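Side-chain contacts in insect group II chitinase (PDB 5Y2A), which probably hydrolyses internal beta-1,4 linkages of chitin as a family 18 glycoside hydrolase, here represented by its second catalytic domain: residues K21-P24 / G25-N28; D53-D57 / V58-F62; L347-T351 / G352-G356. All blocks are in the same frame, centred on the assembly; numbering follows the deposited sequence.

Contact 1: K21-P24 / G25-N28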
loop_
_atom_site.group_PDB
_atom_site.type_symbol
_atom_site.label_atom_id
_atom_site.label_comp_id
_atom_site.label_asym_id
_atom_site.label_seq_id
_atom_site.Cartn_x
_atom_site.Cartn_y
_atom_site.Cartn_z
ATOM N N LYS A 21 -5.250 18.184 -3.022
ATOM C CA LYS A 21 -3.940 18.526 -3.557
ATOM C C LYS A 21 -3.258 19.594 -2.711
ATOM O O LYS A 21 -3.857 20.619 -2.378
ATOM C CB LYS A 21 -4.098 19.009 -4.999
ATOM C CG LYS A 21 -2.808 19.380 -5.697
ATOM C CD LYS A 21 -3.109 19.983 -7.060
ATOM C CE LYS A 21 -1.888 19.943 -7.971
ATOM N NZ LYS A 21 -1.656 18.611 -8.576
ATOM N N TYR A 22 -2.003 19.343 -2.350
ATOM C CA TYR A 22 -1.231 20.258 -1.518
ATOM C C TYR A 22 0.096 20.532 -2.206
ATOM O O TYR A 22 0.838 19.596 -2.531
ATOM C CB TYR A 22 -1.008 19.671 -0.123
ATOM C CG TYR A 22 -0.542 20.672 0.919
ATOM C CD1 TYR A 22 0.786 21.080 0.981
ATOM C CD2 TYR A 22 -1.434 21.194 1.853
ATOM C CE1 TYR A 22 1.215 21.992 1.941
ATOM C CE2 TYR A 22 -1.017 22.099 2.818
ATOM C CZ TYR A 22 0.308 22.494 2.855
ATOM O OH TYR A 22 0.718 23.390 3.814
ATOM N N THR A 23 0.393 21.813 -2.427
ATOM C CA THR A 23 1.591 22.240 -3.135
ATOM C C THR A 23 2.408 23.165 -2.232
ATOM O O THR A 23 1.923 23.581 -1.168
ATOM C CB THR A 23 1.219 22.952 -4.444
ATOM O OG1 THR A 23 0.762 24.278 -4.153
ATOM C CG2 THR A 23 0.117 22.199 -5.178
ATOM N N PRO A 24 3.647 23.501 -2.604
ATOM C CA PRO A 24 4.398 24.490 -1.807
ATOM C C PRO A 24 3.654 25.798 -1.600
ATOM O O PRO A 24 3.824 26.439 -0.556
ATOM C CB PRO A 24 5.680 24.687 -2.627
ATOM C CG PRO A 24 5.862 23.384 -3.328
ATOM C CD PRO A 24 4.481 22.914 -3.673
ATOM N N GLY A 25 2.823 26.206 -2.561
ATOM C CA GLY A 25 2.025 27.409 -2.427
ATOM C C GLY A 25 0.934 27.329 -1.380
ATOM O O GLY A 25 0.387 28.372 -1.009
ATOM N N ASP A 26 0.605 26.133 -0.896
ATOM C CA ASP A 26 -0.364 25.995 0.182
ATOM C C ASP A 26 0.258 26.158 1.563
ATOM O O ASP A 26 -0.481 26.313 2.542
ATOM C CB ASP A 26 -1.069 24.630 0.093
ATOM C CG ASP A 26 -1.951 24.511 -1.138
ATOM O OD1 ASP A 26 -2.962 25.241 -1.223
ATOM O OD2 ASP A 26 -1.624 23.700 -2.028
ATOM N N ILE A 27 1.585 26.124 1.676
ATOM C CA ILE A 27 2.215 26.299 2.981
ATOM C C ILE A 27 1.950 27.711 3.482
ATOM O O ILE A 27 2.128 28.692 2.748
ATOM C CB ILE A 27 3.721 26.016 2.910
ATOM C CG1 ILE A 27 3.992 24.578 2.472
ATOM C CG2 ILE A 27 4.369 26.266 4.271
ATOM C CD1 ILE A 27 5.442 24.330 2.090
ATOM N N ASN A 28 1.496 27.821 4.728
ATOM C CA ASN A 28 1.421 29.105 5.408
ATOM C C ASN A 28 2.639 29.202 6.318
ATOM O O ASN A 28 2.639 28.609 7.411
ATOM C CB ASN A 28 0.123 29.226 6.214
ATOM C CG ASN A 28 -0.036 30.586 6.886
ATOM O OD1 ASN A 28 0.899 31.381 6.953
ATOM N ND2 ASN A 28 -1.233 30.853 7.384
HETATM O O HOH W 1 -3.283 23.292 -3.876
HETATM O O HOH W 2 3.687 29.154 0.483
#
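Asp26, in the short 3-10 turn 24-26, rides over the ring of Tyr22, which precedes it in the loop between the first two parallel strands of the family 18 TIM barrel. The methylene does the touching: CB of Asp26 stands 3.7 Å from the centroid of the Tyr22 ring and close to its normal, a CH-pi contact over the face. The two side chains run past one another in opposite directions, so the carboxylate continues back toward Thr23, its plane 45° from that of the ring. There OD2 of Asp26 takes the N-H of Thr23 on its anti lone pair (N to OD2 2.8 Å, angle 161°). The backbone answers in reverse, Asp26 N donating to Thr23 O at 2.9 Å, so the turn is clasped twice between the same two residues. Tyr22 holds its CG anti to its backbone N (chi1 -165°), which stretches the ring under the turn as far as Ile27. Ile27 crosses it at about a right angle, with CG1 at the ring edge, 3.8 Å from Tyr22 CE1. Phe350 meets Tyr22 edge-to-face. Ile27 N closes the turn on Pro24 O, and one water donates to Pro24 O (2.9 Å) and Ile27 O.

Contact 2: D53-D57 / V58-F62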
loop_
_atom_site.group_PDB
_atom_site.type_symbol
_atom_site.label_atom_id
_atom_site.label_comp_id
_atom_site.label_asym_id
_atom_site.label_seq_id
_atom_site.Cartn_x
_atom_site.Cartn_y
_atom_site.Cartn_z
ATOM N N ASP A 53 11.629 11.818 -6.035
ATOM C CA ASP A 53 10.715 12.239 -7.092
ATOM C C ASP A 53 11.403 13.383 -7.840
ATOM O O ASP A 53 11.136 14.563 -7.604
ATOM C CB ASP A 53 9.362 12.670 -6.527
ATOM C CG ASP A 53 8.315 12.875 -7.604
ATOM O OD1 ASP A 53 8.687 13.062 -8.782
ATOM O OD2 ASP A 53 7.110 12.843 -7.269
ATOM N N ILE A 54 12.286 13.014 -8.772
ATOM C CA ILE A 54 13.041 14.018 -9.523
ATOM C C ILE A 54 12.089 14.968 -10.236
ATOM O O ILE A 54 12.306 16.187 -10.275
ATOM C CB ILE A 54 14.004 13.332 -10.512
ATOM C CG1 ILE A 54 15.109 12.583 -9.773
ATOM C CG2 ILE A 54 14.597 14.346 -11.483
ATOM C CD1 ILE A 54 16.092 13.500 -9.086
ATOM N N TRP A 55 10.992 14.431 -10.765
ATOM C CA TRP A 55 10.091 15.244 -11.570
ATOM C C TRP A 55 9.463 16.364 -10.742
ATOM O O TRP A 55 9.393 17.510 -11.196
ATOM C CB TRP A 55 9.013 14.359 -12.202
ATOM C CG TRP A 55 8.161 15.126 -13.140
ATOM C CD1 TRP A 55 8.470 15.483 -14.421
ATOM C CD2 TRP A 55 6.877 15.684 -12.866
ATOM N NE1 TRP A 55 7.445 16.211 -14.968
ATOM C CE2 TRP A 55 6.456 16.351 -14.032
ATOM C CE3 TRP A 55 6.036 15.676 -11.750
ATOM C CZ2 TRP A 55 5.234 17.004 -14.114
ATOM C CZ3 TRP A 55 4.826 16.330 -11.832
ATOM C CH2 TRP A 55 4.434 16.982 -13.008
ATOM N N LEU A 56 8.996 16.056 -9.527
ATOM C CA LEU A 56 8.452 17.103 -8.662
ATOM C C LEU A 56 9.549 17.899 -7.967
ATOM O O LEU A 56 9.547 19.136 -8.003
ATOM C CB LEU A 56 7.527 16.512 -7.597
ATOM C CG LEU A 56 6.018 16.427 -7.811
ATOM C CD1 LEU A 56 5.363 16.201 -6.459
ATOM C CD2 LEU A 56 5.465 17.666 -8.496
ATOM N N ASP A 57 10.467 17.202 -7.291
ATOM C CA ASP A 57 11.406 17.870 -6.393
ATOM C C ASP A 57 12.353 18.785 -7.157
ATOM O O ASP A 57 12.709 19.867 -6.674
ATOM C CB ASP A 57 12.221 16.837 -5.611
ATOM C CG ASP A 57 11.369 15.925 -4.762
ATOM O OD1 ASP A 57 10.222 16.300 -4.427
ATOM O OD2 ASP A 57 11.873 14.841 -4.403
ATOM N N VAL A 58 12.787 18.355 -8.337
ATOM C CA VAL A 58 13.868 19.003 -9.073
ATOM C C VAL A 58 13.354 19.645 -10.354
ATOM O O VAL A 58 13.441 20.863 -10.527
ATOM C CB VAL A 58 15.013 18.008 -9.361
ATOM C CG1 VAL A 58 16.085 18.661 -10.223
ATOM C CG2 VAL A 58 15.607 17.503 -8.058
ATOM N N GLU A 59 12.782 18.841 -11.256
ATOM C CA GLU A 59 12.295 19.363 -12.531
ATOM C C GLU A 59 11.280 20.479 -12.323
ATOM O O GLU A 59 11.364 21.539 -12.952
ATOM C CB GLU A 59 11.679 18.231 -13.356
ATOM C CG GLU A 59 12.678 17.253 -13.938
ATOM C CD GLU A 59 13.875 17.942 -14.554
ATOM O OE1 GLU A 59 13.678 18.762 -15.478
ATOM O OE2 GLU A 59 15.012 17.660 -14.116
ATOM N N ASN A 60 10.324 20.271 -11.421
ATOM C CA ASN A 60 9.321 21.283 -11.132
ATOM C C ASN A 60 9.682 22.125 -9.916
ATOM O O ASN A 60 8.846 22.898 -9.434
ATOM C CB ASN A 60 7.949 20.628 -10.972
ATOM C CG ASN A 60 7.340 20.250 -12.308
ATOM O OD1 ASN A 60 6.617 21.037 -12.914
ATOM N ND2 ASN A 60 7.667 19.060 -12.794
ATOM N N LYS A 61 10.914 21.990 -9.420
ATOM C CA LYS A 61 11.532 22.941 -8.492
ATOM C C LYS A 61 10.858 22.963 -7.120
ATOM O O LYS A 61 10.924 23.974 -6.417
ATOM C CB LYS A 61 11.523 24.363 -9.069
ATOM C CG LYS A 61 12.136 24.517 -10.454
ATOM C CD LYS A 61 13.623 24.244 -10.448
ATOM C CE LYS A 61 14.183 24.272 -11.858
ATOM N NZ LYS A 61 13.974 22.978 -12.559
ATOM N N PHE A 62 10.253 21.856 -6.688
ATOM C CA PHE A 62 9.546 21.892 -5.409
ATOM C C PHE A 62 10.509 22.057 -4.237
ATOM O O PHE A 62 10.188 22.752 -3.263
ATOM C CB PHE A 62 8.679 20.645 -5.246
ATOM C CG PHE A 62 7.288 20.795 -5.806
ATOM C CD1 PHE A 62 7.034 21.676 -6.848
ATOM C CD2 PHE A 62 6.235 20.039 -5.304
ATOM C CE1 PHE A 62 5.757 21.812 -7.373
ATOM C CE2 PHE A 62 4.957 20.164 -5.822
ATOM C CZ PHE A 62 4.716 21.058 -6.860
#
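Ile54 O accepts from both Val58 N and Glu59 N, each at 2.9 Å, so that alpha and pi spacing overlap in the short helix 54-59 as it widens into a pi-type turn. This helix follows strand 49-51, which pairs antiparallel with strand 34-42 of the family 18 TIM barrel. Its start is N-capped by Asp53, whose OD1 receives Leu56 N at 3.1 Å from above the carboxylate plane, while OD2 is bound by the hydroxyl of Tyr15. The end of the helix is gripped by Asn60. Its amide ND2 donates to Trp55 O at 2.8 Å in an almost straight bond (173°), with the acceptor lying in the amide plane; Asn60 N reaches the same oxygen from the opposite face of the carbonyl. This double hold sets ND2 over the middle of the Trp55 indole, 3.2 Å from CE2, with ring and amide planes 59° apart. Trp55 CG, anti to the backbone N (chi1 -174°), places the indole under ND2; Trp14 meets it edge-to-face. On the buried flank, Leu56 lays CD2 over one face of the Phe62 ring, off centre toward the rim, the nearest carbon being Phe62 CE2 at 3.7 Å. Asp57 turns inward too, its OD1 bound by Tyr37 and Asn11. Beyond the helix the chain turns at Asn60 and Lys61 into helix 62-67, Phe62 N donating to Leu56 O, and Lys61 bends over the last turn to place NZ 3.0 Å from the carbonyl oxygens of both Val58 and Glu59.

Contact 3: L347-T351 / G352-G356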
loop_
_atom_site.group_PDB
_atom_site.type_symbol
_atom_site.label_atom_id
_atom_site.label_comp_id
_atom_site.label_asym_id
_atom_site.label_seq_id
_atom_site.Cartn_x
_atom_site.Cartn_y
_atom_site.Cartn_z
ATOM N N LEU A 347 -2.767 17.084 5.715
ATOM C CA LEU A 347 -3.867 16.287 6.242
ATOM C C LEU A 347 -4.776 17.078 7.167
ATOM O O LEU A 347 -5.909 16.646 7.415
ATOM C CB LEU A 347 -3.325 15.052 6.973
ATOM C CG LEU A 347 -2.403 14.203 6.083
ATOM C CD1 LEU A 347 -1.650 13.161 6.916
ATOM C CD2 LEU A 347 -3.185 13.538 4.935
ATOM N N ASP A 348 -4.294 18.211 7.678
ATOM C CA ASP A 348 -5.127 19.236 8.293
ATOM C C ASP A 348 -6.179 19.697 7.287
ATOM O O ASP A 348 -6.060 19.467 6.084
ATOM C CB ASP A 348 -4.240 20.418 8.713
ATOM C CG ASP A 348 -4.839 21.292 9.818
ATOM O OD1 ASP A 348 -6.001 21.107 10.235
ATOM O OD2 ASP A 348 -4.111 22.200 10.267
ATOM N N ASP A 349 -7.213 20.378 7.779
ATOM C CA ASP A 349 -8.176 21.010 6.874
ATOM C C ASP A 349 -7.571 22.319 6.365
ATOM O O ASP A 349 -8.012 23.422 6.698
ATOM C CB ASP A 349 -9.514 21.238 7.566
ATOM C CG ASP A 349 -10.594 21.717 6.606
ATOM O OD1 ASP A 349 -10.477 21.436 5.395
ATOM O OD2 ASP A 349 -11.566 22.360 7.057
ATOM N N PHE A 350 -6.525 22.175 5.540
ATOM C CA PHE A 350 -5.725 23.336 5.153
ATOM C C PHE A 350 -6.507 24.299 4.259
ATOM O O PHE A 350 -6.205 25.497 4.237
ATOM C CB PHE A 350 -4.417 22.890 4.476
ATOM C CG PHE A 350 -4.606 22.192 3.147
ATOM C CD1 PHE A 350 -4.881 20.836 3.087
ATOM C CD2 PHE A 350 -4.468 22.894 1.955
ATOM C CE1 PHE A 350 -5.050 20.194 1.854
ATOM C CE2 PHE A 350 -4.633 22.265 0.725
ATOM C CZ PHE A 350 -4.923 20.912 0.675
ATOM N N THR A 351 -7.520 23.814 3.537
ATOM C CA THR A 351 -8.355 24.725 2.758
ATOM C C THR A 351 -9.444 25.379 3.593
ATOM O O THR A 351 -10.005 26.399 3.171
ATOM C CB THR A 351 -9.013 24.004 1.574
ATOM O OG1 THR A 351 -10.005 23.086 2.051
ATOM C CG2 THR A 351 -7.981 23.258 0.745
ATOM N N GLY A 352 -9.757 24.822 4.758
ATOM C CA GLY A 352 -10.868 25.296 5.558
ATOM C C GLY A 352 -12.241 24.872 5.076
ATOM O O GLY A 352 -13.236 25.211 5.732
ATOM N N LYS A 353 -12.328 24.123 3.974
ATOM C CA LYS A 353 -13.609 23.832 3.339
ATOM C C LYS A 353 -14.354 22.658 3.964
ATOM O O LYS A 353 -15.552 22.498 3.701
ATOM C CB LYS A 353 -13.406 23.546 1.845
ATOM C CG LYS A 353 -12.884 24.721 1.022
ATOM C CD LYS A 353 -12.708 24.312 -0.439
ATOM C CE LYS A 353 -12.483 25.509 -1.352
ATOM N NZ LYS A 353 -11.179 26.178 -1.108
ATOM N N TYR A 354 -13.687 21.819 4.753
ATOM C CA TYR A 354 -14.301 20.586 5.243
ATOM C C TYR A 354 -14.826 20.688 6.667
ATOM O O TYR A 354 -15.870 20.108 6.980
ATOM C CB TYR A 354 -13.300 19.429 5.174
ATOM C CG TYR A 354 -12.973 18.965 3.777
ATOM C CD1 TYR A 354 -12.055 19.653 2.995
ATOM C CD2 TYR A 354 -13.580 17.836 3.237
ATOM C CE1 TYR A 354 -11.751 19.234 1.715
ATOM C CE2 TYR A 354 -13.276 17.402 1.961
ATOM C CZ TYR A 354 -12.365 18.108 1.204
ATOM O OH TYR A 354 -12.066 17.683 -0.065
ATOM N N CYS A 355 -14.113 21.379 7.551
ATOM C CA CYS A 355 -14.481 21.423 8.958
ATOM C C CYS A 355 -15.218 22.694 9.363
ATOM O O CYS A 355 -15.812 22.720 10.444
ATOM C CB CYS A 355 -13.238 21.245 9.841
ATOM S SG CYS A 355 -12.196 19.814 9.399
ATOM N N GLY A 356 -15.192 23.739 8.543
ATOM C CA GLY A 356 -15.849 24.979 8.915
ATOM C C GLY A 356 -15.222 25.678 10.098
ATOM O O GLY A 356 -15.908 26.420 10.807
HETATM O O HOH W 3 -9.355 27.588 0.593
#
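Asp349 reaches across its turn to the backbone of Tyr354 and Cys355. CB packs against the sulfur of Cys355, 3.5 Å from SG. CG stands anti to the backbone N (chi1 -172°), which carries the carboxylate across to the N-H groups beyond Lys353 and leaves CG itself 3.6 Å from Tyr354 N. At the tip the two oxygens share the work unequally. OD1 makes a weak bond with Tyr354 N and comes to the edge of the tyrosine ring, 3.4 Å from CD1; the carboxylate stands nearly upright to that ring, their planes 80° apart. OD2 carries the stronger bonds: Cys355 N donates to it at 2.8 Å from above the carboxylate plane, and Tyr354 N, at 3.2 Å, from the same face but nearer the plane, on the syn side. Two successive N-H groups thus converge on one buried oxygen, which would probably stabilise its negative charge. The backbone from Asp349 to Gly352 forms a type I beta turn, Gly352 N donating to Asp349 O at 3.0 Å, and Gly352 then takes a positive phi. Thr351 adds an ST turn: its OG1, lying between the backbone N and the carbonyl carbon, accepts from Lys353 N at 3.2 Å. A disulfide joins Cys355 to Cys288 on helix 284-292. Together these make a type I beta turn with an overlapping ST turn, in the loop after strand 339-343, the last parallel strand of the family 18 TIM barrel.

How the contacts relate
The contacts come in the order 1, 2, 3 along the chain, in the segments that follow three neighbouring parallel strands of the TIM barrel: 4-10 before contact 1, 34-42 (with its antiparallel partner 49-51) before contact 2, and 339-343 before contact 3. Contact 1 touches both others. Its centre is about 15 Å from that of contact 2, where Pro24 packs on Phe62, and about 13 Å from that of contact 3, where Phe350 packs on Lys21. Contacts 2 and 3 do not touch, their nearest atoms being about 12 Å apart. Loop 21-28 therefore bridges segments from the start and the end of the barrel, where its first and last parallel strands pair.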